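Local coordinates for protein metallophosphoesterase (Clostridium thermocellum, PDB 4J6O) that probably removes 2',3' phosphates from RNA ends as the metal-dependent phosphatase component of the bacterial Pnkp-Hen1 RNA repair system, at residues H208-E213 against N222-C227; G226-G231 against K250-P255; D15-I20 against R58-L63; Y24-M29 against V244-L249; D193-Y198 against N218-I223. All coordinates share one frame; numbering follows the deposited sequence.

Interaction 1: H208-E213 against N222-C227; sequences HTPQAE and NIDTGC
H208, T209 and P210 belong to the Gly-His-Thr-Pro motif of calcineurin-like phosphoesterases, and this loop lies across N222-C227, the end of strand 220-222 and the loop after it, beside the metal site. One backbone bond joins the two segments, from Q211 N to D224 O at 2.7 Å. A side-chain bond runs the other way: N222 ND2 gives a proton to T209 O at 2.9 Å, tilted 17° from the carbonyl plane. CG of N222 stands opposite its own backbone N (chi1 177°), which sends the amide out to the motif loop. The same carbonyl has a second donor: Q211 curls back and places NE2 3.0 Å from T209 O, well above the carbonyl plane. The two amides are turned 63° against each other, with Q211 CG passing ND2 of N222. N222 closes an Asx turn, OD1 accepting from D224 N at 3.0 Å. D224 repeats the device through OD1 and G226 N. Its other oxygen runs alongside the proline, P210 CB 3.6 Å from D224 OD2. T225 CA makes a CH...O contact of 3.0 Å with Q211 O, and a water donates to both A212 O and T225 O. H208 ND1 makes a weak bond to a citrate, probably from the crystallisation liquor, and D19 brings a second carboxylate close to D224. The chemistry fixes the N222 amide: OD1 must accept and ND2 must donate, so a flipped amide would lose both bonds, while T209 O is gripped by two N-H groups.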
# COMPACT_ATOMS: atom_id res chain seq x y z
N HIS A 208 4.21 -6.47 -3.30
CA HIS A 208 3.65 -7.74 -2.89
C HIS A 208 4.49 -8.38 -1.81
O HIS A 208 4.48 -7.91 -0.68
CB HIS A 208 3.45 -8.70 -4.08
CG HIS A 208 2.52 -9.83 -3.78
ND1 HIS A 208 1.75 -9.92 -2.64
CD2 HIS A 208 2.20 -10.91 -4.54
CE1 HIS A 208 1.03 -11.04 -2.68
NE2 HIS A 208 1.29 -11.65 -3.82
N THR A 209 5.16 -9.49 -2.08
CA THR A 209 5.95 -10.07 -1.00
C THR A 209 7.17 -9.15 -0.77
O THR A 209 7.79 -8.62 -1.71
CB THR A 209 6.35 -11.54 -1.31
OG1 THR A 209 7.16 -11.58 -2.47
CG2 THR A 209 5.11 -12.34 -1.57
N PRO A 210 7.53 -8.96 0.49
CA PRO A 210 8.63 -8.03 0.81
C PRO A 210 10.00 -8.53 0.33
O PRO A 210 10.28 -9.74 0.32
CB PRO A 210 8.58 -7.91 2.35
CG PRO A 210 7.75 -9.04 2.80
CD PRO A 210 6.78 -9.34 1.68
N GLN A 211 10.83 -7.57 -0.08
CA GLN A 211 12.13 -7.87 -0.68
C GLN A 211 13.20 -7.06 0.02
O GLN A 211 12.91 -6.01 0.58
CB GLN A 211 12.11 -7.49 -2.16
CG GLN A 211 10.92 -8.06 -2.95
CD GLN A 211 11.05 -9.54 -3.20
OE1 GLN A 211 12.14 -10.06 -3.44
NE2 GLN A 211 9.92 -10.25 -3.14
N ALA A 212 14.46 -7.50 -0.04
CA ALA A 212 15.51 -6.65 0.51
C ALA A 212 15.77 -5.41 -0.32
O ALA A 212 16.08 -4.36 0.23
CB ALA A 212 16.82 -7.48 0.73
N GLU A 213 15.64 -5.51 -1.63
CA GLU A 213 15.83 -4.35 -2.49
C GLU A 213 14.70 -4.41 -3.51
O GLU A 213 14.07 -5.46 -3.70
CB GLU A 213 17.17 -4.40 -3.23
CG GLU A 213 18.37 -4.39 -2.30
CD GLU A 213 18.58 -3.05 -1.62
OE1 GLU A 213 18.08 -2.01 -2.14
OE2 GLU A 213 19.26 -3.02 -0.58
N ASN A 222 8.60 -4.24 -7.80
CA ASN A 222 8.03 -4.45 -6.49
C ASN A 222 8.85 -3.58 -5.54
O ASN A 222 10.08 -3.76 -5.42
CB ASN A 222 8.20 -5.93 -6.12
CG ASN A 222 7.69 -6.26 -4.71
OD1 ASN A 222 7.43 -5.38 -3.90
ND2 ASN A 222 7.58 -7.57 -4.40
N ILE A 223 8.19 -2.64 -4.90
CA ILE A 223 8.91 -1.71 -4.01
C ILE A 223 8.65 -1.93 -2.51
O ILE A 223 8.93 -1.06 -1.68
CB ILE A 223 8.61 -0.23 -4.37
CG1 ILE A 223 7.14 0.11 -4.16
CG2 ILE A 223 9.07 0.08 -5.81
CD1 ILE A 223 6.89 1.66 -4.25
N ASP A 224 8.12 -3.11 -2.14
CA ASP A 224 8.03 -3.42 -0.71
C ASP A 224 9.35 -3.94 -0.19
O ASP A 224 9.63 -5.14 -0.33
CB ASP A 224 6.93 -4.48 -0.47
CG ASP A 224 6.77 -4.82 1.00
OD1 ASP A 224 7.46 -4.19 1.81
OD2 ASP A 224 5.92 -5.70 1.34
N THR A 225 10.13 -3.05 0.42
CA THR A 225 11.47 -3.37 0.92
C THR A 225 11.42 -3.63 2.41
O THR A 225 12.43 -3.53 3.09
CB THR A 225 12.43 -2.24 0.54
OG1 THR A 225 11.81 -0.95 0.76
CG2 THR A 225 12.76 -2.39 -0.95
N GLY A 226 10.24 -4.02 2.90
CA GLY A 226 10.08 -4.56 4.24
C GLY A 226 10.48 -3.65 5.38
O GLY A 226 11.14 -4.05 6.34
N CYS A 227 9.97 -2.41 5.32
CA CYS A 227 10.29 -1.43 6.36
C CYS A 227 10.03 -1.97 7.76
O CYS A 227 10.89 -1.90 8.65
CB CYS A 227 9.44 -0.19 6.10
SG CYS A 227 9.87 1.14 7.25
O HOH W 1 15.19 -3.79 2.77

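Interaction 2: G226-G231 against K250-P255; sequences GCVFGG and KTYYEP
Polar contacts between G226-G231 and K250-P255 run through the backbone. Y252 N gives a weak hydrogen bond to V228 O at 3.1 Å, bent to 133° at the hydrogen. F229 CA makes a much straighter CH...O contact with Y253 O, 3.4 Å long and 162° at the hydrogen; this oxygen lies at the edge of the F229 ring. G230 CA approaches T251 OG1 at 3.7 Å, a plain van der Waals contact. Inside the first segment, F229 N and G231 N both donate to G226 O from opposite faces of its plane, winding the chain into a compact turn. That turn leads into strand 232-238 and carries the F229 side chain to within about 6 Å of the manganese, so K250-P255, the tail leaving edge strand 242-247, packs behind a loop at the rim of the metal site. Apolar contacts fill in the rest. V228 CG2, anti to the backbone N, passes Y252 CB at 3.8 Å and Y253 CB at 4.1 Å, while its CG1 sits over the face of the F229 ring. F229 and P255 run past one another head to tail, F229 CD1 3.9 Å from P255 CB. The neighbouring ring carbon, F229 CE1, comes 4.1 Å from Y253 CD2, obliquely to the tyrosine ring. R69 touches V228, F229 and Y253.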
# COMPACT_ATOMS: atom_id res chain seq x y z
N GLY A 226 10.24 -4.02 2.90
CA GLY A 226 10.08 -4.56 4.24
C GLY A 226 10.48 -3.65 5.38
O GLY A 226 11.14 -4.05 6.34
N CYS A 227 9.97 -2.41 5.32
CA CYS A 227 10.29 -1.43 6.36
C CYS A 227 10.03 -1.97 7.76
O CYS A 227 10.89 -1.90 8.65
CB CYS A 227 9.44 -0.19 6.10
SG CYS A 227 9.87 1.14 7.25
N VAL A 228 8.84 -2.52 7.97
CA VAL A 228 8.54 -2.93 9.32
C VAL A 228 9.35 -4.10 9.88
O VAL A 228 9.47 -4.24 11.11
CB VAL A 228 7.01 -3.22 9.43
CG1 VAL A 228 6.65 -4.58 8.75
CG2 VAL A 228 6.53 -3.22 10.90
N PHE A 229 9.98 -4.84 8.97
CA PHE A 229 10.84 -5.98 9.31
C PHE A 229 12.28 -5.57 9.55
O PHE A 229 13.17 -6.42 9.62
CB PHE A 229 10.76 -7.02 8.19
CG PHE A 229 9.38 -7.46 7.89
CD1 PHE A 229 8.63 -8.10 8.88
CD2 PHE A 229 8.76 -7.19 6.66
CE1 PHE A 229 7.32 -8.53 8.58
CE2 PHE A 229 7.42 -7.61 6.37
CZ PHE A 229 6.71 -8.29 7.36
N GLY A 230 12.56 -4.25 9.64
CA GLY A 230 13.93 -3.76 9.81
C GLY A 230 14.62 -3.50 8.46
O GLY A 230 15.85 -3.35 8.38
N GLY A 231 13.84 -3.43 7.38
CA GLY A 231 14.38 -3.12 6.06
C GLY A 231 14.34 -1.64 5.80
O GLY A 231 14.97 -0.85 6.54
N LYS A 250 14.40 0.83 13.58
CA LYS A 250 14.49 -0.37 14.41
C LYS A 250 13.89 -1.52 13.64
O LYS A 250 13.19 -1.32 12.64
CB LYS A 250 13.67 -0.30 15.73
CG LYS A 250 13.78 0.96 16.53
CD LYS A 250 12.81 0.98 17.73
CE LYS A 250 12.81 2.38 18.39
NZ LYS A 250 14.18 2.98 18.62
N THR A 251 14.12 -2.72 14.15
CA THR A 251 13.37 -3.88 13.65
C THR A 251 12.07 -4.02 14.43
O THR A 251 12.08 -4.43 15.58
CB THR A 251 14.17 -5.20 13.81
OG1 THR A 251 15.27 -5.22 12.90
CG2 THR A 251 13.27 -6.36 13.51
N TYR A 252 10.93 -3.71 13.82
CA TYR A 252 9.70 -3.64 14.61
C TYR A 252 8.99 -4.97 14.68
O TYR A 252 8.22 -5.21 15.60
CB TYR A 252 8.73 -2.64 14.00
CG TYR A 252 9.26 -1.21 13.92
CD1 TYR A 252 9.34 -0.43 15.06
CD2 TYR A 252 9.68 -0.67 12.71
CE1 TYR A 252 9.82 0.85 15.00
CE2 TYR A 252 10.20 0.64 12.65
CZ TYR A 252 10.23 1.38 13.81
OH TYR A 252 10.74 2.67 13.78
N TYR A 253 9.30 -5.86 13.76
CA TYR A 253 8.49 -7.08 13.60
C TYR A 253 9.34 -8.11 12.91
O TYR A 253 10.20 -7.77 12.11
CB TYR A 253 7.23 -6.78 12.76
CG TYR A 253 6.09 -7.71 13.12
CD1 TYR A 253 5.20 -7.39 14.14
CD2 TYR A 253 5.92 -8.89 12.43
CE1 TYR A 253 4.15 -8.22 14.46
CE2 TYR A 253 4.86 -9.73 12.72
CZ TYR A 253 4.01 -9.42 13.76
OH TYR A 253 2.98 -10.31 14.05
N GLU A 254 9.17 -9.40 13.22
CA GLU A 254 9.95 -10.44 12.58
C GLU A 254 9.35 -10.89 11.27
O GLU A 254 8.12 -11.12 11.18
CB GLU A 254 10.05 -11.68 13.48
CG GLU A 254 9.88 -11.39 14.97
CD GLU A 254 10.41 -12.51 15.88
OE1 GLU A 254 10.75 -13.61 15.37
OE2 GLU A 254 10.50 -12.27 17.11
N PRO A 255 10.20 -11.04 10.23
CA PRO A 255 9.65 -11.46 8.93
C PRO A 255 9.22 -12.93 8.95
O PRO A 255 9.48 -13.61 9.97
CB PRO A 255 10.80 -11.21 7.95
CG PRO A 255 12.04 -11.24 8.79
CD PRO A 255 11.65 -10.75 10.18

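Interaction 3: D15-I20 against R58-L63; sequences DIIGDI and RKVLFL. With MN (manganese (II) ion), chain J.
D15 and I17 pair in parallel register with V60 and F62, and I16 with L61, through alternating backbone bonds. L61 N reaches D15 O at 2.8 Å, I17 N meets L61 O at 2.9 Å and L63 N meets I17 O at 3.0 Å. At the start of the strands R58 grips D15 side-on. Its NE meets D15 OD2 at 3.1 Å on the syn side, close to the guanidinium plane, whereas NH1 approaches D15 OD1, also at 3.1 Å, from above the carboxylate plane; the two planes are 22° apart. A bend at chi3 (70°) folds the guanidinium back to the aspartate. Second partners hold both groups: Y36 for D15 and E240 for R58. On one face of the sheet I16 lies alongside L61 and touches L63, CG2 to CD2 3.8 Å, above V153. On the other, I20 CD1 presses against F62 CD1 at 3.5 Å, beneath helices 24-33 and 73-86. Beyond the strand, D19 OD2 binds manganese at 2.2 Å, with H21 and D65 also ligands. Parallel strands joined through helix 24-33 and ending in the Asp-X-His and Gly-Asp metal motifs are the signature of the calcineurin-like fold.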
# COMPACT_ATOMS: atom_id res chain seq x y z
N ASP A 15 4.78 10.05 -6.30
CA ASP A 15 5.75 9.33 -5.48
C ASP A 15 5.00 8.17 -4.90
O ASP A 15 3.98 8.37 -4.22
CB ASP A 15 6.31 10.26 -4.43
CG ASP A 15 7.09 11.40 -5.06
OD1 ASP A 15 7.97 11.12 -5.89
OD2 ASP A 15 6.79 12.56 -4.74
N ILE A 16 5.44 6.99 -5.28
CA ILE A 16 4.67 5.75 -5.03
C ILE A 16 5.33 5.01 -3.87
O ILE A 16 6.53 4.77 -3.91
CB ILE A 16 4.66 4.86 -6.29
CG1 ILE A 16 4.16 5.65 -7.51
CG2 ILE A 16 3.77 3.62 -6.04
CD1 ILE A 16 4.34 4.92 -8.80
N ILE A 17 4.56 4.72 -2.81
CA ILE A 17 5.21 4.29 -1.54
C ILE A 17 4.70 2.87 -1.20
O ILE A 17 3.49 2.60 -1.27
CB ILE A 17 4.87 5.26 -0.40
CG1 ILE A 17 5.56 6.62 -0.68
CG2 ILE A 17 5.41 4.76 0.94
CD1 ILE A 17 5.28 7.71 0.28
N GLY A 18 5.63 1.99 -0.80
CA GLY A 18 5.29 0.60 -0.48
C GLY A 18 4.74 0.43 0.93
O GLY A 18 4.33 1.37 1.59
N ASP A 19 4.67 -0.83 1.36
CA ASP A 19 3.96 -1.14 2.60
C ASP A 19 4.54 -0.42 3.81
O ASP A 19 5.73 -0.54 4.13
CB ASP A 19 4.11 -2.64 2.89
CG ASP A 19 3.67 -3.51 1.76
OD1 ASP A 19 3.99 -3.32 0.55
OD2 ASP A 19 3.01 -4.55 2.12
N ILE A 20 3.65 0.25 4.52
CA ILE A 20 4.02 1.03 5.67
C ILE A 20 3.88 0.29 6.99
O ILE A 20 4.76 0.42 7.84
CB ILE A 20 3.21 2.33 5.68
CG1 ILE A 20 3.57 3.17 4.40
CG2 ILE A 20 3.45 3.12 6.95
CD1 ILE A 20 2.49 4.24 4.05
N ARG A 58 3.63 17.60 -6.57
CA ARG A 58 3.72 16.14 -6.68
C ARG A 58 2.63 15.51 -5.84
O ARG A 58 2.13 16.13 -4.91
CB ARG A 58 5.09 15.65 -6.21
CG ARG A 58 6.22 16.26 -7.02
CD ARG A 58 7.55 15.60 -6.69
NE ARG A 58 7.63 14.21 -7.19
CZ ARG A 58 8.13 13.83 -8.37
NH1 ARG A 58 8.18 12.52 -8.64
NH2 ARG A 58 8.65 14.74 -9.25
N LYS A 59 2.25 14.28 -6.19
CA LYS A 59 1.18 13.53 -5.50
C LYS A 59 1.72 12.18 -5.09
O LYS A 59 2.59 11.67 -5.73
CB LYS A 59 -0.05 13.36 -6.37
CG LYS A 59 -0.71 14.73 -6.71
CD LYS A 59 -2.13 14.52 -7.20
CE LYS A 59 -2.73 15.91 -7.53
NZ LYS A 59 -4.17 15.84 -7.88
N VAL A 60 1.19 11.64 -4.00
CA VAL A 60 1.62 10.35 -3.47
C VAL A 60 0.62 9.27 -3.86
O VAL A 60 -0.62 9.47 -3.75
CB VAL A 60 1.72 10.37 -1.93
CG1 VAL A 60 2.11 8.94 -1.40
CG2 VAL A 60 2.74 11.39 -1.44
N LEU A 61 1.15 8.10 -4.21
CA LEU A 61 0.30 6.92 -4.42
C LEU A 61 0.71 5.86 -3.43
O LEU A 61 1.84 5.40 -3.48
CB LEU A 61 0.49 6.38 -5.84
CG LEU A 61 0.20 7.36 -6.97
CD1 LEU A 61 0.46 6.62 -8.29
CD2 LEU A 61 -1.23 7.89 -6.94
N PHE A 62 -0.19 5.51 -2.49
CA PHE A 62 0.15 4.50 -1.47
C PHE A 62 -0.29 3.16 -1.99
O PHE A 62 -1.41 3.05 -2.51
CB PHE A 62 -0.57 4.80 -0.16
CG PHE A 62 -0.05 6.02 0.59
CD1 PHE A 62 1.13 5.97 1.32
CD2 PHE A 62 -0.74 7.24 0.54
CE1 PHE A 62 1.60 7.11 2.01
CE2 PHE A 62 -0.25 8.39 1.23
CZ PHE A 62 0.92 8.31 1.96
N LEU A 63 0.56 2.15 -1.78
CA LEU A 63 0.30 0.80 -2.30
C LEU A 63 -0.44 -0.06 -1.28
O LEU A 63 -0.71 -1.26 -1.54
CB LEU A 63 1.58 0.14 -2.75
CG LEU A 63 2.28 0.83 -3.91
CD1 LEU A 63 3.52 -0.01 -4.30
CD2 LEU A 63 1.33 0.92 -5.09
MN MN J . 2.50 -6.11 3.53
O HOH W 2 1.48 2.06 1.32
O HOH W 3 4.77 -6.47 3.67

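Interaction 4: Y24-M29 against V244-L249; sequences YDELKM and VDVKAL
The carboxylate of E26 is the flat group that meets the second segment. At its edge, L249 N donates to OE2 at 2.8 Å. The bond is nearly straight, 171° at the hydrogen, and uses the anti lone pair of OE2. L249 CG approaches E26 OE2 obliquely from one side of the plane, at 3.4 Å; A248 CA comes to the same oxygen from the other side, at 3.6 Å. The glutamate chain bends at chi2 (78°), which brings the carboxylate round to the backbone beyond the strand. OE2 also has a second donor, the hydroxyl of Y252, so one buried oxygen ties the helix to two points of the C-terminal chain. Apolar contacts flank this bond. D25 CB touches L249 CD1 at 3.6 Å, the two side chains crossing at about a right angle, while the carboxylate of D25 is paired with K72. On the next turn, M29 bends at its thioether and sets CE 3.8 Å from V246 CG1, in the conformer of V246 described here. Its sulphur meets the leucine at a slant, M29 SD to L249 CD2 4.0 Å. The axes of helix 24-29 and strand 244-247 run 144° apart and approach to 8.4 Å. Strand 242-247 is the outermost strand next to 232-238, and this helix packs on the sheet beside helix 73-86, which Y24 and L27 touch.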
# COMPACT_ATOMS: atom_id res chain seq x y z
N TYR A 24 5.02 4.95 11.04
CA TYR A 24 4.85 6.38 10.87
C TYR A 24 6.17 7.17 10.82
O TYR A 24 6.30 8.10 10.00
CB TYR A 24 3.97 6.95 12.00
CG TYR A 24 3.83 8.45 11.91
CD1 TYR A 24 2.89 9.00 11.07
CD2 TYR A 24 4.67 9.27 12.60
CE1 TYR A 24 2.76 10.37 10.97
CE2 TYR A 24 4.55 10.65 12.50
CZ TYR A 24 3.59 11.18 11.66
OH TYR A 24 3.45 12.56 11.55
N ASP A 25 7.15 6.85 11.69
CA ASP A 25 8.34 7.70 11.78
C ASP A 25 9.04 7.68 10.43
O ASP A 25 9.50 8.75 9.92
CB ASP A 25 9.29 7.23 12.88
CG ASP A 25 8.73 7.43 14.27
OD1 ASP A 25 7.82 8.26 14.44
OD2 ASP A 25 9.25 6.74 15.22
N GLU A 26 9.09 6.49 9.84
CA GLU A 26 9.82 6.30 8.59
C GLU A 26 9.02 6.93 7.46
O GLU A 26 9.60 7.46 6.53
CB GLU A 26 10.02 4.83 8.25
CG GLU A 26 11.09 4.11 9.14
CD GLU A 26 10.60 3.74 10.51
OE1 GLU A 26 9.41 3.90 10.85
OE2 GLU A 26 11.44 3.27 11.30
N LEU A 27 7.72 6.79 7.53
CA LEU A 27 6.83 7.47 6.54
C LEU A 27 7.04 8.99 6.55
O LEU A 27 7.17 9.59 5.50
CB LEU A 27 5.36 7.08 6.80
CG LEU A 27 4.39 7.81 5.86
CD1 LEU A 27 4.70 7.59 4.37
CD2 LEU A 27 2.93 7.38 6.21
N LYS A 28 7.08 9.57 7.74
CA LYS A 28 7.28 11.01 7.85
C LYS A 28 8.64 11.38 7.28
O LYS A 28 8.73 12.34 6.50
CB LYS A 28 7.14 11.44 9.29
CG LYS A 28 7.45 12.92 9.55
CD LYS A 28 7.33 13.25 11.01
CE LYS A 28 7.36 14.78 11.23
NZ LYS A 28 8.74 15.25 11.06
N MET A 29 9.68 10.61 7.64
CA MET A 29 11.03 10.84 7.10
C MET A 29 11.05 10.77 5.58
O MET A 29 11.65 11.64 4.91
CB MET A 29 12.05 9.85 7.72
CG MET A 29 12.37 10.10 9.16
SD MET A 29 13.25 8.67 9.88
CE MET A 29 14.90 8.99 9.22
N VAL A 244 13.89 6.31 -3.96
CA VAL A 244 14.24 7.07 -2.74
C VAL A 244 13.82 6.23 -1.55
O VAL A 244 12.73 5.66 -1.57
CB VAL A 244 13.53 8.42 -2.67
CG1 VAL A 244 13.85 9.16 -1.35
CG2 VAL A 244 13.96 9.29 -3.89
N ASP A 245 14.67 6.09 -0.56
CA ASP A 245 14.29 5.23 0.58
C ASP A 245 14.79 5.75 1.92
O ASP A 245 15.67 6.60 1.99
CB ASP A 245 14.67 3.76 0.33
CG ASP A 245 16.16 3.54 0.08
OD1 ASP A 245 16.97 4.13 0.82
OD2 ASP A 245 16.50 2.72 -0.81
N VAL A 246 14.13 5.29 2.98
CA VAL A 246 14.55 5.59 4.34
C VAL A 246 14.72 4.27 5.08
O VAL A 246 13.83 3.43 5.08
CB VAL A 246 13.49 6.37 5.09
CG1 VAL A 246 13.82 6.44 6.56
CG2 VAL A 246 13.37 7.80 4.51
N LYS A 247 15.85 4.09 5.73
CA LYS A 247 16.08 2.87 6.48
C LYS A 247 15.20 2.83 7.72
O LYS A 247 14.96 3.84 8.37
CB LYS A 247 17.56 2.81 6.93
CG LYS A 247 18.03 1.42 7.32
CD LYS A 247 18.12 0.53 6.08
CE LYS A 247 18.56 -0.86 6.46
NZ LYS A 247 17.59 -1.41 7.41
N ALA A 248 14.69 1.65 8.07
CA ALA A 248 13.95 1.54 9.31
C ALA A 248 14.81 1.92 10.50
O ALA A 248 15.98 1.52 10.55
CB ALA A 248 13.47 0.06 9.51
N LEU A 249 14.19 2.55 11.50
CA LEU A 249 14.90 3.01 12.69
C LEU A 249 15.23 1.87 13.64
O LEU A 249 16.21 1.92 14.38
CB LEU A 249 14.04 4.05 13.40
CG LEU A 249 13.77 5.34 12.65
CD1 LEU A 249 12.74 6.19 13.40
CD2 LEU A 249 15.04 6.13 12.42

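Interaction 5: D193-Y198 against N218-I223; sequences DWASDY and NNTINI
N218 meets A195 first, in the conformers of N218 and N219 described here. Its ND2 donates to A195 O at 2.7 Å, with the donor in the carbonyl plane and the oxygen close to the plane of the amide. A second, weak bond runs from N218 ND2 to S196 O at 3.2 Å. A195 O also accepts from Y198 N, closing the type I turn A195-Y198, so the asparagine holds a carbonyl already fixed by that turn. N219 comes next: its CB lies at the edge of the Y198 ring, 3.8 Å from CE2, and a water that donates to Y198 O accepts from N219 N. Strand 220-222 then starts, a strand of the six-stranded mixed sheet, next to and parallel with strand 203-206; the partner loop links strands 189-191 and 203-206. The methyl of T220 touches two aromatic rings, obliquely to each: CG2 is 3.4 Å from Y198 CD2 and 3.7 Å from W194 CH2. With T220 OG1 between its backbone N and carbonyl carbon (chi1 75°), the hydroxyl lies 3.5 Å from A195 CB and bonds to V217 O. The methyl of A195 sits over the indole face of W194. The hydroxyl of Y198 bonds to A202 O and Q163.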
# COMPACT_ATOMS: atom_id res chain seq x y z
N ASP A 193 3.95 -16.41 -10.51
CA ASP A 193 4.91 -15.32 -10.75
C ASP A 193 4.48 -14.57 -12.00
O ASP A 193 5.01 -14.80 -13.10
CB ASP A 193 6.26 -15.93 -11.01
CG ASP A 193 7.34 -14.89 -11.25
OD1 ASP A 193 7.02 -13.67 -11.34
OD2 ASP A 193 8.48 -15.32 -11.37
N TRP A 194 3.49 -13.71 -11.85
CA TRP A 194 2.89 -13.05 -12.97
C TRP A 194 3.88 -12.06 -13.60
O TRP A 194 3.82 -11.78 -14.81
CB TRP A 194 1.63 -12.33 -12.49
CG TRP A 194 1.94 -11.13 -11.62
CD1 TRP A 194 2.10 -11.13 -10.26
CD2 TRP A 194 2.19 -9.78 -12.05
NE1 TRP A 194 2.42 -9.89 -9.82
CE2 TRP A 194 2.48 -9.02 -10.89
CE3 TRP A 194 2.20 -9.14 -13.29
CZ2 TRP A 194 2.81 -7.65 -10.92
CZ3 TRP A 194 2.53 -7.76 -13.33
CH2 TRP A 194 2.80 -7.03 -12.15
N ALA A 195 4.77 -11.52 -12.78
CA ALA A 195 5.65 -10.47 -13.31
C ALA A 195 6.62 -11.04 -14.37
O ALA A 195 6.97 -10.36 -15.34
CB ALA A 195 6.41 -9.77 -12.18
N SER A 196 7.03 -12.29 -14.19
CA SER A 196 7.87 -12.91 -15.21
C SER A 196 7.21 -13.04 -16.57
O SER A 196 7.87 -12.93 -17.61
CB SER A 196 8.41 -14.25 -14.75
OG SER A 196 9.39 -14.01 -13.76
N ASP A 197 5.89 -13.23 -16.58
CA ASP A 197 5.19 -13.43 -17.83
C ASP A 197 4.62 -12.13 -18.35
O ASP A 197 3.95 -12.14 -19.38
CB ASP A 197 4.05 -14.42 -17.63
CG ASP A 197 4.53 -15.84 -17.40
OD1 ASP A 197 5.68 -16.17 -17.79
OD2 ASP A 197 3.74 -16.63 -16.83
N TYR A 198 4.86 -11.02 -17.65
CA TYR A 198 4.27 -9.73 -18.01
C TYR A 198 4.94 -9.08 -19.24
O TYR A 198 6.17 -8.94 -19.32
CB TYR A 198 4.31 -8.77 -16.81
CG TYR A 198 3.63 -7.45 -17.05
CD1 TYR A 198 2.25 -7.35 -17.01
CD2 TYR A 198 4.37 -6.29 -17.30
CE1 TYR A 198 1.59 -6.14 -17.23
CE2 TYR A 198 3.73 -5.07 -17.49
CZ TYR A 198 2.35 -4.99 -17.46
OH TYR A 198 1.66 -3.80 -17.66
N ASN A 218 10.79 -7.10 -16.09
CA ASN A 218 10.08 -6.60 -17.25
C ASN A 218 9.59 -5.22 -16.87
O ASN A 218 10.26 -4.52 -16.12
CB ASN A 218 8.92 -7.53 -17.62
CG ASN A 218 9.40 -8.94 -17.93
OD1 ASN A 218 10.31 -9.14 -18.73
ND2 ASN A 218 8.79 -9.93 -17.28
N ASN A 219 8.41 -4.83 -17.33
CA ASN A 219 7.94 -3.50 -17.04
C ASN A 219 7.26 -3.48 -15.67
O ASN A 219 6.15 -2.98 -15.56
CB ASN A 219 6.92 -3.08 -18.10
CG ASN A 219 6.87 -1.57 -18.31
OD1 ASN A 219 7.76 -0.84 -17.89
ND2 ASN A 219 5.82 -1.11 -18.98
N THR A 220 7.91 -4.02 -14.62
CA THR A 220 7.24 -4.06 -13.31
C THR A 220 8.26 -3.84 -12.25
O THR A 220 9.41 -4.19 -12.43
CB THR A 220 6.50 -5.43 -12.98
OG1 THR A 220 7.44 -6.46 -12.64
CG2 THR A 220 5.66 -5.93 -14.18
N ILE A 221 7.83 -3.36 -11.09
CA ILE A 221 8.79 -3.24 -9.98
C ILE A 221 8.08 -3.38 -8.64
O ILE A 221 7.08 -2.71 -8.39
CB ILE A 221 9.56 -1.90 -10.04
CG1 ILE A 221 10.59 -1.80 -8.87
CG2 ILE A 221 8.65 -0.67 -10.08
CD1 ILE A 221 11.56 -0.65 -9.04
N ASN A 222 8.60 -4.24 -7.80
CA ASN A 222 8.03 -4.45 -6.49
C ASN A 222 8.85 -3.58 -5.54
O ASN A 222 10.08 -3.76 -5.42
CB ASN A 222 8.20 -5.93 -6.12
CG ASN A 222 7.69 -6.26 -4.71
OD1 ASN A 222 7.43 -5.38 -3.90
ND2 ASN A 222 7.58 -7.57 -4.40
N ILE A 223 8.19 -2.64 -4.90
CA ILE A 223 8.91 -1.71 -4.01
C ILE A 223 8.65 -1.93 -2.51
O ILE A 223 8.93 -1.06 -1.68
CB ILE A 223 8.61 -0.23 -4.37
CG1 ILE A 223 7.14 0.11 -4.16
CG2 ILE A 223 9.07 0.08 -5.81
CD1 ILE A 223 6.89 1.66 -4.25
O HOH W 4 6.80 -5.77 -19.89

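In the fold
Two mixed sheets frame these contacts. Interaction 3 lies in the sheet holding strands 14-17 and 59-62; interaction 4 packs helix 24-33 against edge strand 242-247 of the same sheet, with centres 12 Å apart. Interaction 5 belongs to the other sheet, through strand 220-222, its centre about 25 Å from that of interaction 4. Interaction 1 continues that strand, sharing N222 and I223, and brings D224 to D19 beside the manganese, while I223 packs on I16 and L63 between the two sheets. Interaction 2 takes over at G226 and C227, its centre 11 Å from that of interaction 1. Along the chain, interaction 4 closes a loop from 24-29 to 244-249 that encloses interactions 1 and 5.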